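Local coordinates for protein carboxyl esterase NP (Bacillus subtilis, PDB 4CCW) that hydrolyses carboxylic esters to an alcohol and a carboxylate, as a carboxylesterase of the alpha/beta hydrolase fold, at residues 38-43 against 111-116; 58-63 against 123-128; 131-136 against 153-158; 138-143 against 229-234. All blocks are in the same frame, centred on the assembly; numbering follows the deposited sequence.

Contacts 2 and 3 lie in the buried middle of the fold, whereas contact 1 is a surface contact and contact 4, also far from the centre of the chain, is partly buried. Contact 2 is built from backbone hydrogen bonds between parallel strands; contact 3 packs a helix against a loop with no hydrogen bond across it; contact 1 rests on a salt bridge; contact 4 combines apolar packing with two bridging waters. Contacts 3 and 4 share helix 130-141, which follows the strand 123-128 of contact 2. Contact 1 meets contact 2 through Leu111, which packs on Leu60 and Met125, and contact 4 through Phe115, which packs on Phe138.

Contact 1: 38-43 against 111-116; sequences STRFGQ and LLDVFD
Asp113 takes three hydrogen bonds from a single residue, Arg40, whose backbone and side chain close on the same carboxylate. Arg40 N gives a nearly straight bond of 2.8 Å to Asp113 OD2 on its anti side. The guanidinium meets the carboxylate side-on: NE reaches the syn side of Asp113 OD2 at 3.1 Å, and NH2 the syn side of Asp113 OD1 at 2.9 Å, completing a salt bridge. The two planes are 23° apart. Arg40 N and NE come to OD2 from opposite faces of the carboxylate, so the group is gripped from both. A long, bent arginine chain suits this double role: CG lies between the backbone N and the carbonyl carbon (chi1 75°), and the bend at chi3 (80°) brings the guanidinium back to the acid. A short aspartate, in turn, presents both oxygens close to its helix.

Thr39 supplies the apolar part, with its CB 3.7 Å from Asp113 CB and its CG2 3.9 Å from Val114 CG2. Its OG1 accepts from Phe41 N, which makes an ST turn, and gives to Gly42 O, within the type I turn from Thr39 to Gly42. Glycine suits position 42, since at its backbone angles any CB would collide with the carbonyl oxygen of Phe41. The turn joins antiparallel strands 32-39 and 42-49 and lies against helix 104-118, where Thr39 and Phe41 also touch Trp110.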
loop_
_atom_site.group_PDB
_atom_site.type_symbol
_atom_site.label_atom_id
_atom_site.label_comp_id
_atom_site.label_asym_id
_atom_site.label_seq_id
_atom_site.Cartn_x
_atom_site.Cartn_y
_atom_site.Cartn_z
ATOM N N SER A 38 -11.430 -11.524 -10.506
ATOM C CA SER A 38 -11.987 -10.689 -11.558
ATOM C C SER A 38 -12.731 -9.505 -10.947
ATOM O O SER A 38 -13.553 -9.678 -10.052
ATOM C CB SER A 38 -12.926 -11.514 -12.446
ATOM O OG SER A 38 -13.430 -10.730 -13.511
ATOM N N THR A 39 -12.423 -8.300 -11.419
ATOM C CA THR A 39 -13.119 -7.086 -10.976
ATOM C C THR A 39 -13.534 -6.326 -12.224
ATOM O O THR A 39 -13.095 -6.669 -13.323
ATOM C CB THR A 39 -12.230 -6.148 -10.121
ATOM O OG1 THR A 39 -11.261 -5.504 -10.959
ATOM C CG2 THR A 39 -11.527 -6.900 -8.981
ATOM N N ARG A 40 -14.364 -5.296 -12.063
ATOM C CA ARG A 40 -14.863 -4.528 -13.218
ATOM C C ARG A 40 -13.730 -3.749 -13.888
ATOM O O ARG A 40 -13.879 -3.261 -15.016
ATOM C CB ARG A 40 -16.010 -3.587 -12.812
ATOM C CG ARG A 40 -15.584 -2.344 -12.039
ATOM C CD ARG A 40 -16.770 -1.571 -11.486
ATOM N NE ARG A 40 -17.281 -2.168 -10.251
ATOM C CZ ARG A 40 -18.338 -1.715 -9.583
ATOM N NH1 ARG A 40 -19.008 -0.650 -10.021
ATOM N NH2 ARG A 40 -18.725 -2.328 -8.474
ATOM N N PHE A 41 -12.606 -3.624 -13.178
ATOM C CA PHE A 41 -11.422 -2.966 -13.727
ATOM C C PHE A 41 -10.239 -3.912 -13.928
ATOM O O PHE A 41 -9.100 -3.468 -14.093
ATOM C CB PHE A 41 -11.042 -1.734 -12.897
ATOM C CG PHE A 41 -12.108 -0.672 -12.882
ATOM C CD1 PHE A 41 -12.505 -0.044 -14.060
ATOM C CD2 PHE A 41 -12.721 -0.308 -11.691
ATOM C CE1 PHE A 41 -13.497 0.927 -14.045
ATOM C CE2 PHE A 41 -13.714 0.654 -11.667
ATOM C CZ PHE A 41 -14.099 1.278 -12.845
ATOM N N GLY A 42 -10.515 -5.217 -13.940
ATOM C CA GLY A 42 -9.524 -6.183 -14.397
ATOM C C GLY A 42 -9.087 -7.191 -13.363
ATOM O O GLY A 42 -9.487 -7.120 -12.191
ATOM N N GLN A 43 -8.260 -8.136 -13.807
ATOM C CA GLN A 43 -7.815 -9.239 -12.956
ATOM C C GLN A 43 -6.828 -8.758 -11.902
ATOM O O GLN A 43 -5.781 -8.181 -12.222
ATOM C CB GLN A 43 -7.198 -10.365 -13.794
ATOM C CG GLN A 43 -8.135 -10.952 -14.847
ATOM C CD GLN A 43 -9.194 -11.874 -14.271
ATOM O OE1 GLN A 43 -9.116 -12.291 -13.117
ATOM N NE2 GLN A 43 -10.184 -12.215 -15.084
ATOM N N LEU A 111 -12.031 -1.894 -5.348
ATOM C CA LEU A 111 -11.835 -2.559 -4.066
ATOM C C LEU A 111 -13.131 -3.195 -3.550
ATOM O O LEU A 111 -13.092 -4.262 -2.923
ATOM C CB LEU A 111 -11.228 -1.581 -3.057
ATOM C CG LEU A 111 -10.597 -2.136 -1.771
ATOM C CD1 LEU A 111 -9.635 -3.289 -2.033
ATOM C CD2 LEU A 111 -9.896 -1.008 -1.036
ATOM N N LEU A 112 -14.265 -2.540 -3.809
ATOM C CA LEU A 112 -15.582 -3.123 -3.528
ATOM C C LEU A 112 -15.674 -4.526 -4.132
ATOM O O LEU A 112 -15.967 -5.490 -3.419
ATOM C CB LEU A 112 -16.711 -2.225 -4.066
ATOM C CG LEU A 112 -18.157 -2.760 -4.007
ATOM C CD1 LEU A 112 -18.601 -3.018 -2.579
ATOM C CD2 LEU A 112 -19.132 -1.805 -4.689
ATOM N N ASP A 113 -15.403 -4.630 -5.437
ATOM C CA ASP A 113 -15.379 -5.913 -6.145
ATOM C C ASP A 113 -14.472 -6.956 -5.488
ATOM O O ASP A 113 -14.848 -8.115 -5.345
ATOM C CB ASP A 113 -14.926 -5.721 -7.598
ATOM C CG ASP A 113 -15.924 -4.944 -8.437
ATOM O OD1 ASP A 113 -17.060 -4.688 -7.986
ATOM O OD2 ASP A 113 -15.558 -4.598 -9.576
ATOM N N VAL A 114 -13.263 -6.549 -5.134
ATOM C CA VAL A 114 -12.330 -7.430 -4.431
ATOM C C VAL A 114 -12.964 -7.978 -3.141
ATOM O O VAL A 114 -12.970 -9.194 -2.913
ATOM C CB VAL A 114 -11.015 -6.692 -4.101
ATOM C CG1 VAL A 114 -10.124 -7.549 -3.216
ATOM C CG2 VAL A 114 -10.286 -6.294 -5.378
ATOM N N PHE A 115 -13.504 -7.077 -2.313
ATOM C CA PHE A 115 -14.184 -7.461 -1.073
ATOM C C PHE A 115 -15.317 -8.446 -1.362
ATOM O O PHE A 115 -15.368 -9.523 -0.771
ATOM C CB PHE A 115 -14.754 -6.223 -0.372
ATOM C CG PHE A 115 -13.804 -5.547 0.590
ATOM C CD1 PHE A 115 -12.556 -5.078 0.177
ATOM C CD2 PHE A 115 -14.198 -5.311 1.903
ATOM C CE1 PHE A 115 -11.700 -4.441 1.072
ATOM C CE2 PHE A 115 -13.348 -4.670 2.805
ATOM C CZ PHE A 115 -12.102 -4.220 2.381
ATOM N N ASP A 116 -16.212 -8.078 -2.285
ATOM C CA ASP A 116 -17.362 -8.926 -2.628
ATOM C C ASP A 116 -16.927 -10.317 -3.109
ATOM O O ASP A 116 -17.498 -11.339 -2.700
ATOM C CB ASP A 116 -18.253 -8.247 -3.681
ATOM C CG ASP A 116 -18.965 -7.005 -3.154
ATOM O OD1 ASP A 116 -19.042 -6.800 -1.916
ATOM O OD2 ASP A 116 -19.473 -6.227 -3.988
#

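Contact 2: 58-63 against 123-128; sequences VLLHGA and SHMIGL. With VKC ((2-hydroxyethoxy)acetic acid), chain B.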
loop_
_atom_site.group_PDB
_atom_site.type_symbol
_atom_site.label_atom_id
_atom_site.label_comp_id
_atom_site.label_asym_id
_atom_site.label_seq_id
_atom_site.Cartn_x
_atom_site.Cartn_y
_atom_site.Cartn_z
ATOM N N VAL A 58 -7.142 -7.081 5.062
ATOM C CA VAL A 58 -6.721 -6.732 3.710
ATOM C C VAL A 58 -5.505 -5.787 3.775
ATOM O O VAL A 58 -5.511 -4.801 4.515
ATOM C CB VAL A 58 -7.871 -6.114 2.879
ATOM C CG1 VAL A 58 -7.361 -5.606 1.532
ATOM C CG2 VAL A 58 -8.988 -7.126 2.645
ATOM N N LEU A 59 -4.475 -6.120 3.001
ATOM C CA LEU A 59 -3.253 -5.334 2.913
ATOM C C LEU A 59 -3.136 -4.674 1.541
ATOM O O LEU A 59 -3.351 -5.309 0.503
ATOM C CB LEU A 59 -2.022 -6.217 3.157
ATOM C CG LEU A 59 -2.024 -7.160 4.369
ATOM C CD1 LEU A 59 -0.771 -8.019 4.393
ATOM C CD2 LEU A 59 -2.176 -6.389 5.667
ATOM N N LEU A 60 -2.787 -3.393 1.554
ATOM C CA LEU A 60 -2.610 -2.624 0.338
ATOM C C LEU A 60 -1.229 -1.959 0.414
ATOM O O LEU A 60 -0.999 -1.066 1.223
ATOM C CB LEU A 60 -3.736 -1.594 0.170
ATOM C CG LEU A 60 -5.146 -2.121 -0.150
ATOM C CD1 LEU A 60 -6.164 -0.993 -0.020
ATOM C CD2 LEU A 60 -5.224 -2.771 -1.530
ATOM N N HIS A 61 -0.328 -2.449 -0.436
ATOM C CA HIS A 61 1.100 -2.088 -0.464
ATOM C C HIS A 61 1.394 -0.653 -0.867
ATOM O O HIS A 61 0.517 0.060 -1.377
ATOM C CB HIS A 61 1.765 -3.000 -1.477
ATOM C CG HIS A 61 1.169 -2.870 -2.858
ATOM N ND1 HIS A 61 1.540 -1.906 -3.708
ATOM C CD2 HIS A 61 0.165 -3.600 -3.503
ATOM C CE1 HIS A 61 0.827 -2.011 -4.851
ATOM N NE2 HIS A 61 -0.010 -3.048 -4.724
ATOM N N GLY A 62 2.650 -0.235 -0.692
ATOM C CA GLY A 62 3.105 1.092 -1.150
ATOM C C GLY A 62 3.345 1.143 -2.648
ATOM O O GLY A 62 3.502 0.102 -3.283
ATOM N N ALA A 63 3.379 2.346 -3.215
ATOM C CA ALA A 63 3.563 2.507 -4.667
ATOM C C ALA A 63 4.806 1.779 -5.169
ATOM O O ALA A 63 5.863 1.867 -4.557
ATOM C CB ALA A 63 3.635 3.985 -5.065
ATOM N N SER A 123 -13.973 -5.883 7.028
ATOM C CA SER A 123 -12.578 -6.317 7.141
ATOM C C SER A 123 -11.707 -5.292 7.832
ATOM O O SER A 123 -11.988 -4.094 7.790
ATOM C CB SER A 123 -11.989 -6.606 5.758
ATOM O OG SER A 123 -10.665 -7.104 5.872
ATOM N N HIS A 124 -10.648 -5.766 8.482
ATOM C CA HIS A 124 -9.574 -4.875 8.893
ATOM C C HIS A 124 -8.764 -4.570 7.673
ATOM O O HIS A 124 -8.722 -5.369 6.733
ATOM C CB HIS A 124 -8.717 -5.518 9.970
ATOM C CG HIS A 124 -9.421 -5.654 11.306
ATOM N ND1 HIS A 124 -9.750 -4.591 12.063
ATOM C CD2 HIS A 124 -9.843 -6.782 12.009
ATOM C CE1 HIS A 124 -10.350 -5.016 13.199
ATOM N NE2 HIS A 124 -10.405 -6.356 13.163
ATOM N N MET A 125 -8.131 -3.396 7.666
ATOM C CA MET A 125 -7.311 -2.984 6.539
ATOM C C MET A 125 -6.023 -2.369 7.036
ATOM O O MET A 125 -6.009 -1.678 8.065
ATOM C CB MET A 125 -8.034 -1.963 5.657
ATOM C CG MET A 125 -9.352 -2.452 5.078
ATOM S SD MET A 125 -10.149 -1.160 4.106
ATOM C CE MET A 125 -9.073 -1.119 2.663
ATOM N N ILE A 126 -4.948 -2.627 6.290
ATOM C CA ILE A 126 -3.667 -1.980 6.508
ATOM C C ILE A 126 -3.196 -1.532 5.143
ATOM O O ILE A 126 -3.211 -2.309 4.187
ATOM C CB ILE A 126 -2.625 -2.938 7.126
ATOM C CG1 ILE A 126 -3.130 -3.472 8.481
ATOM C CG2 ILE A 126 -1.271 -2.249 7.276
ATOM C CD1 ILE A 126 -2.332 -4.655 9.019
ATOM N N GLY A 127 -2.778 -0.275 5.053
ATOM C CA GLY A 127 -2.289 0.257 3.790
ATOM C C GLY A 127 -1.128 1.177 4.047
ATOM O O GLY A 127 -1.181 2.012 4.961
ATOM N N LEU A 128 -0.065 1.025 3.249
ATOM C CA LEU A 128 1.085 1.905 3.353
ATOM C C LEU A 128 1.217 2.708 2.060
ATOM O O LEU A 128 0.924 2.195 0.967
ATOM C CB LEU A 128 2.361 1.099 3.664
ATOM C CG LEU A 128 3.669 1.860 3.892
ATOM C CD1 LEU A 128 4.458 1.277 5.062
ATOM C CD2 LEU A 128 4.498 1.875 2.617
HETATM C C VKC B . 7.055 4.682 -3.276
HETATM O O VKC B . 6.540 5.651 -2.678
HETATM C CA VKC B . 7.372 4.821 -4.747
HETATM C CD VKC B . 6.004 6.739 -7.455
HETATM C CG VKC B . 7.100 6.502 -6.415
HETATM O OAD VKC B . 6.530 5.824 -5.307
HETATM O OE1 VKC B . 6.543 6.646 -8.783
HETATM O OXT VKC B . 7.311 3.604 -2.698
#
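Beside the ligand pocket, strand 56-60 pairs with strand 123-128 just before the chain reaches Ala63, whose CB lies 3.4 Å from OAD of the bound (2-hydroxyethoxy)acetic acid. Val58 N binds His124 O, and Val58 O receives Ile126 N at 2.9 Å. Leu60 N then binds Ile126 O, while Leu60 O receives Leu128 N at 3.1 Å. This alternation is the parallel pairing at the centre of an alpha/beta hydrolase sheet. The end of strand 123-128 opens a GxSxG pattern consistent with a nucleophile elbow: Gly127 is its first glycine, and Ser129, whose OG bonds to Ala63 N, its serine.

Branched and long apolar residues suit both faces of this buried sheet. Leu59 and Ile126 lie side by side on one face, Leu59 CD2 being 3.8 Å from Ile126 CB. On the other, Leu60 CD1 meets Met125 CE at 4.0 Å, the methionine chain bending at chi3 (72°), under cover of helices 104-118 and 130-141.

Ser123 OG, anti to its own N (chi1 -176°), gives a 2.7 Å bond to His124 O, approaching from the face opposite to Val58 N. An alanine here would remove that second donor from His124 O and is likely to leave a gap beside Val58 CG2, which lies 3.6 Å from Ser123 OG.

Contact 3: 131-136 against 153-158; sequences GGLHTM and SPAETF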
loop_
_atom_site.group_PDB
_atom_site.type_symbol
_atom_site.label_atom_id
_atom_site.label_comp_id
_atom_site.label_asym_id
_atom_site.label_seq_id
_atom_site.Cartn_x
_atom_site.Cartn_y
_atom_site.Cartn_z
ATOM N N GLY A 131 -1.282 2.572 -0.902
ATOM C CA GLY A 131 -2.273 1.710 -0.256
ATOM C C GLY A 131 -2.975 2.384 0.910
ATOM O O GLY A 131 -4.137 2.107 1.164
ATOM N N GLY A 132 -2.263 3.262 1.613
ATOM C CA GLY A 132 -2.863 4.030 2.726
ATOM C C GLY A 132 -3.909 5.019 2.208
ATOM O O GLY A 132 -4.946 5.232 2.837
ATOM N N LEU A 133 -3.622 5.615 1.048
ATOM C CA LEU A 133 -4.516 6.569 0.399
ATOM C C LEU A 133 -5.778 5.860 -0.093
ATOM O O LEU A 133 -6.897 6.336 0.172
ATOM C CB LEU A 133 -3.789 7.290 -0.748
ATOM C CG LEU A 133 -4.569 8.122 -1.771
ATOM C CD1 LEU A 133 -5.480 9.165 -1.119
ATOM C CD2 LEU A 133 -3.540 8.784 -2.703
ATOM N N HIS A 134 -5.594 4.716 -0.763
ATOM C CA HIS A 134 -6.705 3.833 -1.141
ATOM C C HIS A 134 -7.529 3.469 0.064
ATOM O O HIS A 134 -8.759 3.483 0.019
ATOM C CB HIS A 134 -6.181 2.571 -1.833
ATOM C CG HIS A 134 -5.876 2.757 -3.296
ATOM N ND1 HIS A 134 -6.695 2.323 -4.270
ATOM C CD2 HIS A 134 -4.780 3.343 -3.933
ATOM C CE1 HIS A 134 -6.170 2.627 -5.473
ATOM N NE2 HIS A 134 -4.991 3.246 -5.268
ATOM N N THR A 135 -6.866 3.148 1.167
ATOM C CA THR A 135 -7.572 2.762 2.389
ATOM C C THR A 135 -8.450 3.901 2.904
ATOM O O THR A 135 -9.630 3.681 3.199
ATOM C CB THR A 135 -6.609 2.250 3.489
ATOM O OG1 THR A 135 -5.998 1.031 3.040
ATOM C CG2 THR A 135 -7.380 1.949 4.790
ATOM N N MET A 136 -7.901 5.109 2.983
ATOM C CA MET A 136 -8.666 6.245 3.473
ATOM C C MET A 136 -9.844 6.523 2.530
ATOM O O MET A 136 -10.963 6.747 2.977
ATOM C CB MET A 136 -7.783 7.496 3.615
ATOM C CG MET A 136 -8.498 8.689 4.227
ATOM S SD MET A 136 -8.883 8.365 5.953
ATOM C CE MET A 136 -7.471 9.032 6.768
ATOM N N SER A 153 2.130 5.818 6.738
ATOM C CA SER A 153 2.868 6.677 5.796
ATOM C C SER A 153 2.059 6.919 4.498
ATOM O O SER A 153 2.560 6.667 3.400
ATOM C CB SER A 153 4.198 6.018 5.415
ATOM O OG SER A 153 4.951 5.694 6.573
ATOM N N PRO A 154 0.802 7.395 4.622
ATOM C CA PRO A 154 -0.060 7.465 3.432
ATOM C C PRO A 154 0.446 8.409 2.344
ATOM O O PRO A 154 0.977 9.477 2.655
ATOM C CB PRO A 154 -1.376 8.007 3.983
ATOM C CG PRO A 154 -0.990 8.759 5.236
ATOM C CD PRO A 154 0.123 7.925 5.817
ATOM N N ALA A 155 0.224 8.041 1.083
ATOM C CA ALA A 155 0.509 8.963 -0.012
ATOM C C ALA A 155 -0.468 10.117 0.131
ATOM O O ALA A 155 -1.679 9.910 0.171
ATOM C CB ALA A 155 0.326 8.294 -1.360
ATOM N N GLU A 156 0.071 11.321 0.236
ATOM C CA GLU A 156 -0.722 12.524 0.497
ATOM C C GLU A 156 -1.754 12.280 1.594
ATOM O O GLU A 156 -1.348 12.011 2.717
ATOM C CB GLU A 156 -1.262 13.113 -0.822
ATOM C CG GLU A 156 -0.120 13.735 -1.612
ATOM C CD GLU A 156 -0.590 14.761 -2.645
ATOM O OE1 GLU A 156 -1.769 14.740 -3.043
ATOM O OE2 GLU A 156 0.235 15.594 -3.033
ATOM N N THR A 157 -3.046 12.323 1.271
ATOM C CA THR A 157 -4.134 12.031 2.242
ATOM C C THR A 157 -4.359 13.177 3.242
ATOM O O THR A 157 -5.420 13.804 3.237
ATOM C CB THR A 157 -3.915 10.668 2.962
ATOM O OG1 THR A 157 -3.767 9.639 1.973
ATOM C CG2 THR A 157 -5.110 10.315 3.911
ATOM N N PHE A 158 -3.362 13.454 4.087
ATOM C CA PHE A 158 -3.450 14.585 5.019
ATOM C C PHE A 158 -2.728 15.840 4.539
ATOM O O PHE A 158 -3.209 16.953 4.744
ATOM C CB PHE A 158 -2.987 14.165 6.422
ATOM C CG PHE A 158 -3.721 12.973 6.940
ATOM C CD1 PHE A 158 -5.052 13.081 7.356
ATOM C CD2 PHE A 158 -3.110 11.727 6.960
ATOM C CE1 PHE A 158 -5.748 11.971 7.799
ATOM C CE2 PHE A 158 -3.793 10.618 7.426
ATOM C CZ PHE A 158 -5.114 10.737 7.839
#
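Leu133 and Thr157 slide past one another in opposite directions where helix 130-141 of the alpha/beta hydrolase fold packs against the loop that follows strand 146-152. This helix starts within the probable nucleophile elbow, whose last glycine, Gly131, lies in its first turn. The leucine spreads over the loop's polar atoms with carbon alone: its CB lies 3.5 Å from Ala155 O, its CD1 is 3.6 Å from Thr157 OG1, and its CD2 is 4.1 Å from Ala155 CB. With CG anti to the backbone N (chi1 167°), the two methyls are divided between the threonine and alanine sides of the loop.

Those polar atoms are paired within the loop. Thr157 OG1 gives a hydrogen bond of 2.8 Å to Ala155 O, coming from above the carbonyl plane; its methyl can then face the helix. A beta-branched threonine thus serves both needs in a buried place. A valine in its place would remove the hydroxyl and would probably leave Ala155 O without this donor and the turn freer to shift beside Leu133.

Met136 crosses Thr157 at a slant, its flexible chain bent at chi2 and chi3, while Thr157 CG2 lies over one face of the Phe158 ring, offset toward its rim. Gly132 suits the closest backbone approach: a side chain there would point at the loop and press on Pro154 CA. Pro154 also packs on Leu238, and Ala155 pairs by backbone with Ser129. On the helix side, Met136 CG rests 3.8 Å from Thr157 CG2.

Contact 4: 138-143 against 229-234; sequences FLLRMP and LRSARV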
loop_
_atom_site.group_PDB
_atom_site.type_symbol
_atom_site.label_atom_id
_atom_site.label_comp_id
_atom_site.label_asym_id
_atom_site.label_seq_id
_atom_site.Cartn_x
_atom_site.Cartn_y
_atom_site.Cartn_z
ATOM N N PHE A 138 -11.436 4.484 0.684
ATOM C CA PHE A 138 -12.434 3.402 0.798
ATOM C C PHE A 138 -13.254 3.503 2.080
ATOM O O PHE A 138 -14.484 3.370 2.054
ATOM C CB PHE A 138 -11.757 2.030 0.682
ATOM C CG PHE A 138 -12.720 0.868 0.597
ATOM C CD1 PHE A 138 -13.414 0.606 -0.583
ATOM C CD2 PHE A 138 -12.904 0.021 1.678
ATOM C CE1 PHE A 138 -14.281 -0.481 -0.676
ATOM C CE2 PHE A 138 -13.764 -1.062 1.599
ATOM C CZ PHE A 138 -14.453 -1.313 0.420
ATOM N N LEU A 139 -12.583 3.719 3.202
ATOM C CA LEU A 139 -13.297 3.788 4.477
ATOM C C LEU A 139 -14.227 5.005 4.535
ATOM O O LEU A 139 -15.257 4.950 5.202
ATOM C CB LEU A 139 -12.326 3.726 5.674
ATOM C CG LEU A 139 -11.413 4.926 5.954
ATOM C CD1 LEU A 139 -12.110 5.925 6.872
ATOM C CD2 LEU A 139 -10.088 4.468 6.567
ATOM N N LEU A 140 -13.876 6.090 3.843
ATOM C CA LEU A 140 -14.743 7.270 3.808
ATOM C C LEU A 140 -15.989 7.021 2.969
ATOM O O LEU A 140 -17.062 7.528 3.282
ATOM C CB LEU A 140 -13.999 8.502 3.289
ATOM C CG LEU A 140 -12.943 9.132 4.206
ATOM C CD1 LEU A 140 -12.289 10.312 3.519
ATOM C CD2 LEU A 140 -13.529 9.575 5.539
ATOM N N ARG A 141 -15.840 6.236 1.903
ATOM C CA ARG A 141 -16.963 5.962 1.004
ATOM C C ARG A 141 -17.852 4.815 1.496
ATOM O O ARG A 141 -19.072 4.828 1.266
ATOM C CB ARG A 141 -16.471 5.696 -0.422
ATOM C CG ARG A 141 -15.958 6.938 -1.134
ATOM C CD ARG A 141 -15.049 6.565 -2.295
ATOM N NE ARG A 141 -14.558 7.739 -3.005
ATOM C CZ ARG A 141 -15.234 8.384 -3.952
ATOM N NH1 ARG A 141 -16.451 7.982 -4.309
ATOM N NH2 ARG A 141 -14.699 9.445 -4.526
ATOM N N MET A 142 -17.249 3.849 2.187
ATOM C CA MET A 142 -17.920 2.596 2.551
ATOM C C MET A 142 -17.584 2.109 3.960
ATOM O O MET A 142 -17.053 1.003 4.127
ATOM C CB MET A 142 -17.565 1.522 1.537
ATOM C CG MET A 142 -17.784 1.987 0.111
ATOM S SD MET A 142 -18.064 0.617 -0.988
ATOM C CE MET A 142 -17.971 1.460 -2.570
ATOM N N PRO A 143 -17.921 2.920 4.984
ATOM C CA PRO A 143 -17.617 2.584 6.384
ATOM C C PRO A 143 -18.250 1.278 6.842
ATOM O O PRO A 143 -17.816 0.682 7.837
ATOM C CB PRO A 143 -18.212 3.761 7.165
ATOM C CG PRO A 143 -19.250 4.345 6.259
ATOM C CD PRO A 143 -18.695 4.171 4.878
ATOM N N LEU A 229 -12.341 14.679 6.117
ATOM C CA LEU A 229 -11.696 14.088 7.284
ATOM C C LEU A 229 -12.640 14.024 8.495
ATOM O O LEU A 229 -12.683 13.008 9.193
ATOM C CB LEU A 229 -10.412 14.845 7.645
ATOM C CG LEU A 229 -9.243 14.793 6.643
ATOM C CD1 LEU A 229 -8.058 15.568 7.232
ATOM C CD2 LEU A 229 -8.849 13.357 6.313
ATOM N N ARG A 230 -13.386 15.098 8.740
ATOM C CA ARG A 230 -14.360 15.125 9.849
ATOM C C ARG A 230 -15.420 14.040 9.710
ATOM O O ARG A 230 -16.044 13.627 10.707
ATOM C CB ARG A 230 -15.056 16.482 9.912
ATOM C CG ARG A 230 -14.204 17.578 10.529
ATOM C CD ARG A 230 -14.967 18.889 10.554
ATOM N NE ARG A 230 -14.312 19.822 11.457
ATOM C CZ ARG A 230 -13.789 20.988 11.093
ATOM N NH1 ARG A 230 -13.872 21.398 9.845
ATOM N NH2 ARG A 230 -13.208 21.757 12.003
ATOM N N SER A 231 -15.635 13.604 8.474
ATOM C CA SER A 231 -16.717 12.655 8.172
ATOM C C SER A 231 -16.373 11.188 8.464
ATOM O O SER A 231 -17.265 10.330 8.418
ATOM C CB SER A 231 -17.175 12.817 6.718
ATOM O OG SER A 231 -16.360 12.079 5.815
ATOM N N ALA A 232 -15.106 10.911 8.787
ATOM C CA ALA A 232 -14.642 9.533 9.064
ATOM C C ALA A 232 -15.485 8.868 10.146
ATOM O O ALA A 232 -15.692 9.447 11.215
ATOM C CB ALA A 232 -13.174 9.526 9.471
ATOM N N ARG A 233 -15.951 7.650 9.872
ATOM C CA ARG A 233 -16.807 6.898 10.820
ATOM C C ARG A 233 -16.240 5.502 11.130
ATOM O O ARG A 233 -16.945 4.614 11.615
ATOM C CB ARG A 233 -18.221 6.766 10.245
ATOM C CG ARG A 233 -19.036 8.049 10.264
ATOM C CD ARG A 233 -20.512 7.757 9.984
ATOM N NE ARG A 233 -20.794 7.602 8.553
ATOM C CZ ARG A 233 -21.575 6.656 8.033
ATOM N NH1 ARG A 233 -22.131 5.739 8.807
ATOM N NH2 ARG A 233 -21.792 6.613 6.726
ATOM N N VAL A 234 -14.961 5.321 10.836
ATOM C CA VAL A 234 -14.254 4.070 11.041
ATOM C C VAL A 234 -13.037 4.381 11.936
ATOM O O VAL A 234 -12.365 5.389 11.716
ATOM C CB VAL A 234 -13.793 3.494 9.667
ATOM C CG1 VAL A 234 -13.010 2.203 9.830
ATOM C CG2 VAL A 234 -14.990 3.234 8.761
HETATM O O HOH W 1 -16.230 6.802 7.188
HETATM O O HOH W 2 -17.394 8.816 5.664
#
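Val234 is one bump of the contact, its CG2 set against Pro143 where the chain leaves helix 130-141: Val234 CG2 is 3.6 Å from Pro143 CB, and Val234 CB lies 4.1 Å from Leu139 CD1. The leucine and the proline ring form the two walls of the hollow, and a compact beta-branched valine fits between them. Leu140 fills a second dip, pushing CD2 to 3.7 Å from Ala232 CA and against Ser231 OG, which is hydrogen-bonded to Glu228 O; the small side chains of Ser231 and Ala232 allow that approach.

Nearer the solvent, Arg233 lays one face of its guanidinium over the proline, with Pro143 CG 3.4 Å from Arg233 NH2 and offset toward the rim of the group. A bend at chi3 (-81°) folds the chain back for this.

Two waters fill in between the backbones. One gives to Leu139 O at 2.9 Å and accepts from Arg233 N; the other gives to both Leu140 O and Ser231 O, so carbonyls near the helix end gain partners across the contact.

Leu139 and Val234 also touch Val146 of strand 146-152, Leu140 packs on Phe224, and Ala232 on Pro261, which places the contact between the end of helix 130-141 and the link from helix 226-230 to strand 236-241.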